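Local coordinates for protein mannitol dehydrogenase (Pseudomonas fluorescens, PDB 1LJ8) that binds NAD and probably catalyses the reversible, NAD-dependent oxidation of mannitol to fructose, at residues A[230-235]-A[367-372]; A[84-89]-A[255-260]; A[305-310]-A[373-378]; A[296-301]-A[353-358]. All coordinates share one frame; numbering follows the deposited sequence.

How the contacts relate
Contact 1 joins a Rossmann-domain loop to the C-terminal domain. Contact 2 lies in the Rossmann domain, where strands 83-87 and 256-258 pair at one edge of the mixed sheet; its centre is about 10 Å from that of contact 1 and the two touch. Contacts 3 and 4 belong to the helical C-terminal domain and share helix 289-313, their centres about 16 Å apart. Contact 3 also shares helix 371-375 with contact 1. Along the chain, contact 2 closes before contacts 3 and 4 open. The segments of contact 1 alternate with those of contacts 2 and 3 and flank both of contact 4. Contacts 1 and 3 touch NAD, and contact 1 links the sheet edge to the helical domain.

Contact 1: A[230-235]-A[367-372]; sequences DRITPM and IADQLE. With NAD (nicotinamide-adenine-dinucleotide), chain B.
Beside the NAD pocket, where the loop after strand 227-230 of the Rossmann domain meets the C-terminal domain, Q370 grips the backbone of selenomethionine M235 with both ends of its amide. M235 N gives a hydrogen bond to Q370 OE1 at 2.9 Å. It comes in the carbonyl plane, on a lone pair. Q370 NE2 returns a bond to M235 O at 2.8 Å, and this acceptor lies close to the amide plane. The chain of Q370 is bent at its second torsion (chi2 94°), which turns the amide to face the loop. The two bonds fix the amide's rotation.

P234 fills the space beside this grip. Its CG packs on I367 CG1 at 3.6 Å, the two side chains crossing at about a right angle. D369 OD1 comes to 3.4 Å from P234 CA, and OD2 of the same carboxylate lies against I232 CG2. The stronger partner of D369 is R373, by a salt bridge.

T233 turns away from the 367-372 segment and serves the cofactor with its backbone. T233 N binds NAD O7N at 2.8 Å, and NAD N7N binds T233 O at 3.1 Å. The nicotinamide carboxamide is therefore held at both its oxygen and its nitrogen. Q370 secures the same loop two residues on, so the C-terminal domain probably steadies the backbone that orients the nicotinamide.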
# COMPACT_ATOMS: atom_id res chain seq x y z
N ASP A 230 -3.47 -2.62 8.22
CA ASP A 230 -4.03 -1.29 8.31
C ASP A 230 -3.23 -0.38 9.25
O ASP A 230 -3.11 -0.71 10.42
CB ASP A 230 -5.47 -1.44 8.85
CG ASP A 230 -6.33 -0.17 8.68
OD1 ASP A 230 -5.83 0.79 8.10
OD2 ASP A 230 -7.52 -0.14 9.12
N ARG A 231 -2.68 0.71 8.73
CA ARG A 231 -2.02 1.73 9.56
C ARG A 231 -1.64 2.87 8.63
O ARG A 231 -0.76 2.70 7.78
CB ARG A 231 -0.78 1.23 10.32
CG ARG A 231 -0.26 2.36 11.26
CD ARG A 231 0.90 1.90 12.14
NE ARG A 231 0.73 2.54 13.45
CZ ARG A 231 1.47 2.28 14.52
NH1 ARG A 231 2.47 1.41 14.46
NH2 ARG A 231 1.13 2.83 15.70
N ILE A 232 -2.32 4.00 8.78
CA ILE A 232 -2.06 5.17 7.91
C ILE A 232 -0.64 5.64 8.17
O ILE A 232 -0.26 6.01 9.29
CB ILE A 232 -3.11 6.26 8.15
CG1 ILE A 232 -4.48 5.77 7.62
CG2 ILE A 232 -2.72 7.54 7.41
CD1 ILE A 232 -5.68 6.61 8.24
N THR A 233 0.13 5.67 7.08
CA THR A 233 1.56 5.98 7.18
C THR A 233 1.94 7.00 6.11
O THR A 233 2.18 6.67 4.94
CB THR A 233 2.38 4.65 7.01
OG1 THR A 233 1.97 3.68 8.01
CG2 THR A 233 3.93 4.94 7.16
N PRO A 234 1.95 8.27 6.48
CA PRO A 234 2.30 9.33 5.52
C PRO A 234 3.78 9.18 5.04
O PRO A 234 4.56 8.39 5.61
CB PRO A 234 2.19 10.61 6.36
CG PRO A 234 1.15 10.24 7.45
CD PRO A 234 1.51 8.81 7.79
N MSE A 235 4.13 9.99 4.03
CA MSE A 235 5.52 10.08 3.56
C MSE A 235 6.26 10.92 4.59
O MSE A 235 5.68 11.81 5.22
CB MSE A 235 5.60 10.78 2.19
CG MSE A 235 4.72 10.15 1.14
SE MSE A 235 5.03 11.08 -0.55
CE MSE A 235 4.20 12.80 -0.08
N ILE A 367 -1.44 14.00 12.28
CA ILE A 367 -0.71 13.10 11.36
C ILE A 367 -0.27 13.76 10.06
O ILE A 367 0.77 13.40 9.48
CB ILE A 367 -1.57 11.81 11.10
CG1 ILE A 367 -0.75 10.66 10.44
CG2 ILE A 367 -2.76 12.19 10.23
CD1 ILE A 367 0.49 10.24 11.22
N ALA A 368 -1.04 14.70 9.55
CA ALA A 368 -0.67 15.39 8.33
C ALA A 368 -0.31 14.45 7.15
O ALA A 368 0.77 14.50 6.56
CB ALA A 368 0.50 16.39 8.63
N ASP A 369 -1.27 13.61 6.81
CA ASP A 369 -1.10 12.67 5.70
C ASP A 369 -1.33 13.41 4.39
O ASP A 369 -2.33 14.12 4.20
CB ASP A 369 -2.07 11.50 5.88
CG ASP A 369 -1.82 10.39 4.86
OD1 ASP A 369 -0.71 10.41 4.31
OD2 ASP A 369 -2.72 9.55 4.64
N GLN A 370 -0.40 13.27 3.48
CA GLN A 370 -0.42 14.03 2.24
C GLN A 370 -1.33 13.59 1.12
O GLN A 370 -1.29 12.43 0.74
CB GLN A 370 1.00 14.10 1.66
CG GLN A 370 2.05 14.51 2.68
CD GLN A 370 2.74 13.30 3.34
OE1 GLN A 370 2.36 12.15 3.12
NE2 GLN A 370 3.78 13.59 4.14
N LEU A 371 -2.14 14.51 0.58
CA LEU A 371 -2.95 14.14 -0.55
C LEU A 371 -2.03 13.73 -1.71
O LEU A 371 -2.41 12.88 -2.52
CB LEU A 371 -3.92 15.28 -0.99
CG LEU A 371 -5.02 15.60 0.05
CD1 LEU A 371 -6.02 16.58 -0.61
CD2 LEU A 371 -5.73 14.29 0.55
N GLU A 372 -0.81 14.26 -1.79
CA GLU A 372 0.06 13.82 -2.88
C GLU A 372 0.36 12.30 -2.77
O GLU A 372 0.50 11.61 -3.78
CB GLU A 372 1.38 14.57 -2.87
CG GLU A 372 2.18 14.24 -4.13
CD GLU A 372 3.31 15.22 -4.43
OE1 GLU A 372 3.16 16.44 -4.21
OE2 GLU A 372 4.36 14.75 -4.92
PA NAD B . 6.68 3.97 -0.07
O1A NAD B . 6.60 4.82 -1.23
O2A NAD B . 7.27 4.40 1.23
O5B NAD B . 7.48 2.63 -0.44
C5B NAD B . 7.06 1.83 -1.58
C4B NAD B . 8.18 0.77 -1.61
O4B NAD B . 7.86 -0.16 -2.72
C3B NAD B . 9.61 1.29 -2.03
O3B NAD B . 10.55 0.50 -1.29
C2B NAD B . 9.64 1.03 -3.54
O2B NAD B . 10.96 0.95 -4.07
C1B NAD B . 8.95 -0.32 -3.61
N9A NAD B . 8.41 -0.68 -4.89
C8A NAD B . 7.62 0.03 -5.77
N7A NAD B . 7.30 -0.68 -6.83
C5A NAD B . 7.93 -1.90 -6.63
C6A NAD B . 7.92 -3.04 -7.43
N6A NAD B . 7.27 -3.18 -8.59
N1A NAD B . 8.65 -4.14 -7.00
C2A NAD B . 9.36 -4.11 -5.80
N3A NAD B . 9.37 -3.00 -4.98
C4A NAD B . 8.63 -1.91 -5.45
O3 NAD B . 5.21 3.43 0.16
PN NAD B . 4.47 2.90 1.49
O1N NAD B . 3.76 4.01 2.12
O2N NAD B . 5.47 2.18 2.29
O5D NAD B . 3.36 1.95 0.90
C5D NAD B . 3.79 0.76 0.24
C4D NAD B . 2.60 -0.10 0.15
O4D NAD B . 2.16 -0.63 1.41
C3D NAD B . 1.31 0.49 -0.53
O3D NAD B . 1.43 0.54 -1.95
C2D NAD B . 0.20 -0.39 0.02
O2D NAD B . 0.00 -1.54 -0.79
C1D NAD B . 0.71 -0.74 1.44
N1N NAD B . 0.13 0.09 2.52
C2N NAD B . 0.48 1.42 2.79
C3N NAD B . -0.21 2.08 3.77
C7N NAD B . 0.13 3.56 4.05
O7N NAD B . -0.64 4.18 4.79
N7N NAD B . 1.16 4.14 3.47
C4N NAD B . -1.31 1.42 4.50
C5N NAD B . -1.61 0.06 4.21
C6N NAD B . -0.89 -0.65 3.20

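Contact 2: A[84-89]-A[255-260]; sequences TLYELG and PVVCEP
L85 has a chi1 of -177°, with CG opposite the backbone N, while C258 holds SG between its backbone N and carbonyl carbon (chi1 54°). These torsions bring L85 CG and C258 SG to 3.9 Å. On the same face, L85 and V256 lie side by side and point the same way, with L85 CG 4.0 Å from V256 CG1. An alanine at L85 would take away this branched end, and is likely to open a gap beside C258 SG and V256 CG1.

The two strands pair in parallel at the edge of the Rossmann-domain sheet, with 256-258 outermost. V256 N binds T84 O at 2.8 Å, and Y86 N binds V256 O at 2.9 Å. C258 N binds Y86 O at 3.3 Å, the longest of the four bonds. L88 N then binds C258 O at 2.9 Å.

The other face carries Y86 and V257, and the end of L88 comes in beside them. L88 CD2 sits 3.6 Å above the plane of the Y86 ring, offset toward its rim, while L88 CD1 packs on V257 CB. Beyond the pairing, the E87 carboxylate forms a salt bridge with R231.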
# COMPACT_ATOMS: atom_id res chain seq x y z
N THR A 84 13.29 5.76 13.89
CA THR A 84 12.30 6.17 14.86
C THR A 84 10.89 5.99 14.29
O THR A 84 10.60 6.41 13.15
CB THR A 84 12.44 7.69 15.22
OG1 THR A 84 13.83 8.00 15.50
CG2 THR A 84 11.61 8.05 16.44
N LEU A 85 10.02 5.41 15.11
CA LEU A 85 8.61 5.29 14.78
C LEU A 85 7.99 6.46 15.58
O LEU A 85 8.08 6.50 16.81
CB LEU A 85 8.06 3.96 15.24
CG LEU A 85 6.57 3.85 14.82
CD1 LEU A 85 6.28 2.49 14.24
CD2 LEU A 85 5.74 4.10 16.03
N TYR A 86 7.38 7.41 14.88
CA TYR A 86 6.85 8.62 15.51
C TYR A 86 5.34 8.64 15.27
O TYR A 86 4.88 9.00 14.18
CB TYR A 86 7.54 9.81 14.84
CG TYR A 86 7.25 11.21 15.38
CD1 TYR A 86 6.72 11.39 16.65
CD2 TYR A 86 7.55 12.33 14.61
CE1 TYR A 86 6.50 12.73 17.17
CE2 TYR A 86 7.35 13.65 15.12
CZ TYR A 86 6.83 13.81 16.40
OH TYR A 86 6.67 15.09 16.91
N GLU A 87 4.59 8.26 16.31
CA GLU A 87 3.12 8.22 16.21
C GLU A 87 2.55 9.62 16.37
O GLU A 87 2.98 10.37 17.23
CB GLU A 87 2.53 7.29 17.30
CG GLU A 87 2.91 5.79 17.13
CD GLU A 87 2.35 4.92 18.24
OE1 GLU A 87 1.97 5.50 19.29
OE2 GLU A 87 2.32 3.67 18.07
N LEU A 88 1.62 10.00 15.50
CA LEU A 88 1.02 11.33 15.56
C LEU A 88 -0.51 11.20 15.59
O LEU A 88 -1.08 10.53 14.75
CB LEU A 88 1.44 12.13 14.34
CG LEU A 88 2.95 12.38 14.17
CD1 LEU A 88 3.25 12.81 12.71
CD2 LEU A 88 3.39 13.43 15.16
N GLY A 89 -1.14 11.80 16.60
CA GLY A 89 -2.60 11.72 16.71
C GLY A 89 -3.14 12.86 17.59
O GLY A 89 -2.37 13.49 18.31
N PRO A 255 12.87 8.94 9.71
CA PRO A 255 11.98 8.29 10.68
C PRO A 255 10.71 7.86 9.92
O PRO A 255 10.53 8.23 8.75
CB PRO A 255 11.67 9.40 11.68
CG PRO A 255 11.70 10.68 10.82
CD PRO A 255 12.90 10.41 9.86
N VAL A 256 9.85 7.06 10.54
CA VAL A 256 8.57 6.70 9.91
C VAL A 256 7.49 7.35 10.79
O VAL A 256 7.59 7.30 12.02
CB VAL A 256 8.32 5.18 9.79
CG1 VAL A 256 8.22 4.48 11.18
CG2 VAL A 256 6.99 4.94 8.97
N VAL A 257 6.53 8.03 10.17
CA VAL A 257 5.45 8.66 10.94
C VAL A 257 4.18 7.86 10.65
O VAL A 257 4.00 7.36 9.52
CB VAL A 257 5.23 10.16 10.55
CG1 VAL A 257 6.43 11.00 11.06
CG2 VAL A 257 5.07 10.33 9.06
N CYS A 258 3.28 7.77 11.63
CA CYS A 258 2.06 6.96 11.42
C CYS A 258 1.06 7.30 12.51
O CYS A 258 1.41 7.92 13.52
CB CYS A 258 2.42 5.46 11.53
SG CYS A 258 3.28 4.96 13.08
N GLU A 259 -0.20 6.94 12.27
CA GLU A 259 -1.25 7.17 13.26
C GLU A 259 -1.12 6.16 14.39
O GLU A 259 -0.48 5.15 14.26
CB GLU A 259 -2.63 7.00 12.62
CG GLU A 259 -2.82 5.61 12.07
CD GLU A 259 -4.23 5.31 11.55
OE1 GLU A 259 -4.32 4.39 10.72
OE2 GLU A 259 -5.24 5.94 11.98
N PRO A 260 -1.77 6.43 15.52
CA PRO A 260 -1.74 5.52 16.68
C PRO A 260 -2.42 4.19 16.36
O PRO A 260 -1.96 3.13 16.78
CB PRO A 260 -2.52 6.28 17.79
CG PRO A 260 -2.53 7.70 17.34
CD PRO A 260 -2.42 7.72 15.83
O HOH W 1 -0.58 2.74 19.00

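Contact 3: A[305-310]-A[373-378]; sequences ALTYLG and RVCSDG. With NAD (nicotinamide-adenine-dinucleotide), chain B.
Y308 of helix 289-313 lies across C375 of helix 371-375 and ties two helices of the C-terminal domain together. From CB, chi1 of -61° sets CG opposite the carbonyl carbon and carries the ring toward the second helix. CD2 then passes C375 SG at 3.9 Å. The sulfur stands oblique to the ring, 47° off its normal, in a sulfur-aromatic contact. CE2 comes next and packs on C375 CB at 3.5 Å. CZ lies near C375 O. At the tip, Y308 OH gives a hydrogen bond to C375 O at 2.7 Å. The acceptor is at the ring edge, near the ring plane, while the hydroxyl is tilted from the carbonyl plane of C375. The same hydroxyl oxygen sits 3.2 Å from G378 CA, at a position where a side chain would have collided with it.

T307, one residue earlier on the helix, supports the ring. Its CG2 lies 3.6 Å above the ring plane, over the centre. Its OG1 lies against V374 CB at 3.4 Å, and the two side chains cross at an angle. W410 and Y413 also meet the Y308 ring, with planes at about 60°.

On its far side the 373-378 segment reaches the cofactor. NAD O7N lies over one face of the R373 guanidinium, and R373 NH1 comes to 3.2 Å from NAD N7N. S376, three residues on, closes the turn: both its N and its OG bond R373 O, the OG at 2.9 Å, in the carbonyl plane and on a lone pair.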
# COMPACT_ATOMS: atom_id res chain seq x y z
N ALA A 305 -11.78 8.75 -3.33
CA ALA A 305 -12.88 9.69 -3.55
C ALA A 305 -12.57 11.09 -3.01
O ALA A 305 -13.01 12.09 -3.57
CB ALA A 305 -14.18 9.15 -2.88
N LEU A 306 -11.80 11.16 -1.94
CA LEU A 306 -11.43 12.47 -1.39
C LEU A 306 -10.24 13.15 -2.05
O LEU A 306 -10.15 14.39 -2.18
CB LEU A 306 -11.02 12.33 0.08
CG LEU A 306 -12.03 11.78 1.08
CD1 LEU A 306 -11.34 11.48 2.46
CD2 LEU A 306 -13.11 12.87 1.21
N THR A 307 -9.30 12.32 -2.45
CA THR A 307 -7.99 12.85 -2.84
C THR A 307 -7.83 13.65 -4.12
O THR A 307 -7.09 14.66 -4.13
CB THR A 307 -6.96 11.71 -2.75
OG1 THR A 307 -5.68 12.28 -2.45
CG2 THR A 307 -6.85 10.92 -4.08
N TYR A 308 -8.51 13.28 -5.18
CA TYR A 308 -8.35 14.04 -6.42
C TYR A 308 -9.19 15.31 -6.33
O TYR A 308 -8.72 16.38 -6.72
CB TYR A 308 -8.71 13.18 -7.65
CG TYR A 308 -7.78 11.98 -7.73
CD1 TYR A 308 -8.28 10.69 -7.56
CD2 TYR A 308 -6.37 12.14 -7.89
CE1 TYR A 308 -7.40 9.56 -7.55
CE2 TYR A 308 -5.49 11.02 -7.86
CZ TYR A 308 -6.02 9.74 -7.69
OH TYR A 308 -5.18 8.63 -7.63
N LEU A 309 -10.43 15.19 -5.86
CA LEU A 309 -11.24 16.38 -5.64
C LEU A 309 -10.53 17.32 -4.67
O LEU A 309 -10.55 18.54 -4.88
CB LEU A 309 -12.59 16.00 -5.02
CG LEU A 309 -13.49 15.25 -6.00
CD1 LEU A 309 -14.68 14.65 -5.19
CD2 LEU A 309 -14.01 16.21 -7.08
N GLY A 310 -9.91 16.77 -3.63
CA GLY A 310 -9.23 17.61 -2.63
C GLY A 310 -8.03 18.33 -3.22
O GLY A 310 -7.82 19.51 -2.96
N ARG A 373 0.45 11.81 -1.52
CA ARG A 373 0.68 10.39 -1.29
C ARG A 373 -0.59 9.64 -1.67
O ARG A 373 -0.56 8.67 -2.41
CB ARG A 373 0.97 10.10 0.20
CG ARG A 373 1.29 8.63 0.48
CD ARG A 373 1.37 8.35 2.00
NE ARG A 373 0.03 8.33 2.57
CZ ARG A 373 -0.81 7.30 2.42
NH1 ARG A 373 -0.46 6.20 1.72
NH2 ARG A 373 -2.01 7.36 3.01
N VAL A 374 -1.71 10.07 -1.11
CA VAL A 374 -2.98 9.38 -1.41
C VAL A 374 -3.35 9.39 -2.90
O VAL A 374 -3.92 8.41 -3.45
CB VAL A 374 -4.13 9.98 -0.53
CG1 VAL A 374 -5.46 9.16 -0.80
CG2 VAL A 374 -3.76 9.80 0.98
N CYS A 375 -2.97 10.47 -3.61
CA CYS A 375 -3.25 10.57 -5.05
C CYS A 375 -2.33 9.70 -5.86
O CYS A 375 -2.63 9.35 -6.98
CB CYS A 375 -2.96 11.99 -5.59
SG CYS A 375 -4.01 13.31 -5.06
N SER A 376 -1.15 9.42 -5.32
CA SER A 376 -0.17 8.72 -6.14
C SER A 376 -0.59 7.37 -6.69
O SER A 376 -1.30 6.59 -6.04
CB SER A 376 1.17 8.57 -5.38
OG SER A 376 1.13 7.50 -4.44
N ASP A 377 -0.17 7.12 -7.93
CA ASP A 377 -0.40 5.83 -8.57
C ASP A 377 -1.89 5.47 -8.73
O ASP A 377 -2.31 4.31 -8.52
CB ASP A 377 0.35 4.74 -7.76
CG ASP A 377 0.59 3.45 -8.54
OD1 ASP A 377 0.32 3.42 -9.78
OD2 ASP A 377 1.05 2.45 -7.90
N GLY A 378 -2.67 6.46 -9.13
CA GLY A 378 -4.09 6.20 -9.38
C GLY A 378 -4.24 5.15 -10.48
O GLY A 378 -5.21 4.38 -10.47
PA NAD B . 6.68 3.97 -0.07
O1A NAD B . 6.60 4.82 -1.23
O2A NAD B . 7.27 4.40 1.23
O5B NAD B . 7.48 2.63 -0.44
C5B NAD B . 7.06 1.83 -1.58
C4B NAD B . 8.18 0.77 -1.61
O4B NAD B . 7.86 -0.16 -2.72
C3B NAD B . 9.61 1.29 -2.03
O3B NAD B . 10.55 0.50 -1.29
C2B NAD B . 9.64 1.03 -3.54
O2B NAD B . 10.96 0.95 -4.07
C1B NAD B . 8.95 -0.32 -3.61
N9A NAD B . 8.41 -0.68 -4.89
C8A NAD B . 7.62 0.03 -5.77
N7A NAD B . 7.30 -0.68 -6.83
C5A NAD B . 7.93 -1.90 -6.63
C6A NAD B . 7.92 -3.04 -7.43
N6A NAD B . 7.27 -3.18 -8.59
N1A NAD B . 8.65 -4.14 -7.00
C2A NAD B . 9.36 -4.11 -5.80
N3A NAD B . 9.37 -3.00 -4.98
C4A NAD B . 8.63 -1.91 -5.45
O3 NAD B . 5.21 3.43 0.16
PN NAD B . 4.47 2.90 1.49
O1N NAD B . 3.76 4.01 2.12
O2N NAD B . 5.47 2.18 2.29
O5D NAD B . 3.36 1.95 0.90
C5D NAD B . 3.79 0.76 0.24
C4D NAD B . 2.60 -0.10 0.15
O4D NAD B . 2.16 -0.63 1.41
C3D NAD B . 1.31 0.49 -0.53
O3D NAD B . 1.43 0.54 -1.95
C2D NAD B . 0.20 -0.39 0.02
O2D NAD B . 0.00 -1.54 -0.79
C1D NAD B . 0.71 -0.74 1.44
N1N NAD B . 0.13 0.09 2.52
C2N NAD B . 0.48 1.42 2.79
C3N NAD B . -0.21 2.08 3.77
C7N NAD B . 0.13 3.56 4.05
O7N NAD B . -0.64 4.18 4.79
N7N NAD B . 1.16 4.14 3.47
C4N NAD B . -1.31 1.42 4.50
C5N NAD B . -1.61 0.06 4.21
C6N NAD B . -0.89 -0.65 3.20

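Contact 4: A[296-301]-A[353-358]; sequences IGLLNG and DYKQTL
The Y354 ring receives L298 at its edge: L298 CD1 lies near the ring plane, 3.8 Å from Y354 CD2. M294 and K295, one turn earlier on helix 289-313, also touch the Y354 side chain, as does I349. Y354 and L298 belong to a near-parallel pair of helices in the C-terminal domain. The segments 296-301 and 353-358 cross at -17°, with their axes 10.3 Å apart.

The same L298 CD1 rests on K355 CG at 3.9 Å. K355 meets L298 through this CG; its NZ goes elsewhere, to a salt bridge with D336. L358 fills the other side of the interface with both of its methyls. CD1 meets L298 CB at 3.7 Å, and CD2 meets L299 CD1 at 3.6 Å. The first torsion of L358 (chi1 -62°) sets CG opposite its carbonyl carbon, and the two branches then part toward the two leucines. Replacing L358 by an alanine would probably leave L298 and L299 without this packing and open a gap between the helices.

The closest contacts between the two segments are apolar, carbon against carbon. M331 and M335 of helix 325-339 extend them, touching L358 and L298 respectively. Each helix also has bonds of its own. T357 OG1 binds Y354 O at 2.6 Å. The 296-300 part of the first helix has a wider pi-type turn, in which G301 N reaches back five residues to I296 O at 2.9 Å.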
# COMPACT_ATOMS: atom_id res chain seq x y z
N ILE A 296 -10.52 -2.26 2.05
CA ILE A 296 -10.17 -1.71 0.73
C ILE A 296 -11.36 -0.90 0.16
O ILE A 296 -11.19 0.22 -0.36
CB ILE A 296 -9.81 -2.83 -0.27
CG1 ILE A 296 -8.50 -3.55 0.17
CG2 ILE A 296 -9.65 -2.22 -1.68
CD1 ILE A 296 -7.27 -2.68 0.05
N GLY A 297 -12.57 -1.45 0.27
CA GLY A 297 -13.73 -0.76 -0.30
C GLY A 297 -14.09 0.55 0.36
O GLY A 297 -14.42 1.56 -0.29
N LEU A 298 -14.04 0.54 1.68
CA LEU A 298 -14.39 1.70 2.48
C LEU A 298 -13.25 2.65 2.77
O LEU A 298 -13.41 3.85 2.57
CB LEU A 298 -15.02 1.23 3.83
CG LEU A 298 -16.37 0.49 3.68
CD1 LEU A 298 -16.79 -0.06 5.10
CD2 LEU A 298 -17.44 1.46 3.10
N LEU A 299 -12.12 2.15 3.26
CA LEU A 299 -11.04 3.09 3.60
C LEU A 299 -10.33 3.55 2.34
O LEU A 299 -10.30 4.75 2.03
CB LEU A 299 -10.05 2.44 4.58
CG LEU A 299 -9.04 3.39 5.26
CD1 LEU A 299 -8.44 2.66 6.51
CD2 LEU A 299 -7.90 3.77 4.25
N ASN A 300 -9.78 2.61 1.56
CA ASN A 300 -9.06 3.06 0.37
C ASN A 300 -9.98 3.67 -0.67
O ASN A 300 -9.61 4.60 -1.36
CB ASN A 300 -8.24 1.89 -0.19
CG ASN A 300 -7.21 1.40 0.84
OD1 ASN A 300 -7.42 0.40 1.53
ND2 ASN A 300 -6.10 2.12 0.96
N GLY A 301 -11.19 3.11 -0.82
CA GLY A 301 -12.13 3.69 -1.74
C GLY A 301 -12.43 5.13 -1.33
O GLY A 301 -12.49 6.00 -2.20
N ASP A 353 -20.30 1.48 12.91
CA ASP A 353 -19.26 1.99 13.80
C ASP A 353 -17.93 2.02 13.05
O ASP A 353 -17.14 2.94 13.23
CB ASP A 353 -19.10 1.09 15.05
CG ASP A 353 -20.33 1.12 15.99
OD1 ASP A 353 -21.08 2.11 15.96
OD2 ASP A 353 -20.54 0.15 16.75
N TYR A 354 -17.65 1.00 12.25
CA TYR A 354 -16.38 0.98 11.50
C TYR A 354 -16.27 2.21 10.58
O TYR A 354 -15.23 2.89 10.55
CB TYR A 354 -16.29 -0.30 10.68
CG TYR A 354 -15.02 -0.37 9.83
CD1 TYR A 354 -13.78 -0.67 10.41
CD2 TYR A 354 -15.08 -0.14 8.46
CE1 TYR A 354 -12.61 -0.73 9.62
CE2 TYR A 354 -13.91 -0.19 7.66
CZ TYR A 354 -12.70 -0.48 8.24
OH TYR A 354 -11.58 -0.54 7.43
N LYS A 355 -17.33 2.53 9.84
CA LYS A 355 -17.30 3.70 8.96
C LYS A 355 -17.08 4.98 9.76
O LYS A 355 -16.36 5.88 9.33
CB LYS A 355 -18.58 3.79 8.10
CG LYS A 355 -18.67 2.69 7.04
CD LYS A 355 -19.98 2.78 6.24
CE LYS A 355 -21.19 2.21 7.04
NZ LYS A 355 -22.41 2.37 6.20
N GLN A 356 -17.67 5.08 10.95
CA GLN A 356 -17.39 6.25 11.77
C GLN A 356 -15.90 6.30 12.19
O GLN A 356 -15.31 7.38 12.19
CB GLN A 356 -18.29 6.30 13.03
CG GLN A 356 -18.05 7.58 13.89
CD GLN A 356 -18.29 8.90 13.15
OE1 GLN A 356 -19.31 9.06 12.49
NE2 GLN A 356 -17.35 9.83 13.24
N THR A 357 -15.29 5.16 12.50
CA THR A 357 -13.88 5.22 12.87
C THR A 357 -13.03 5.68 11.67
O THR A 357 -11.99 6.30 11.87
CB THR A 357 -13.36 3.89 13.43
OG1 THR A 357 -13.40 2.87 12.42
CG2 THR A 357 -14.18 3.44 14.65
N LEU A 358 -13.47 5.43 10.42
CA LEU A 358 -12.68 5.91 9.27
C LEU A 358 -12.75 7.42 9.24
O LEU A 358 -11.75 8.11 8.99
CB LEU A 358 -13.19 5.29 7.95
CG LEU A 358 -13.07 3.76 7.91
CD1 LEU A 358 -13.58 3.28 6.55
CD2 LEU A 358 -11.64 3.28 8.14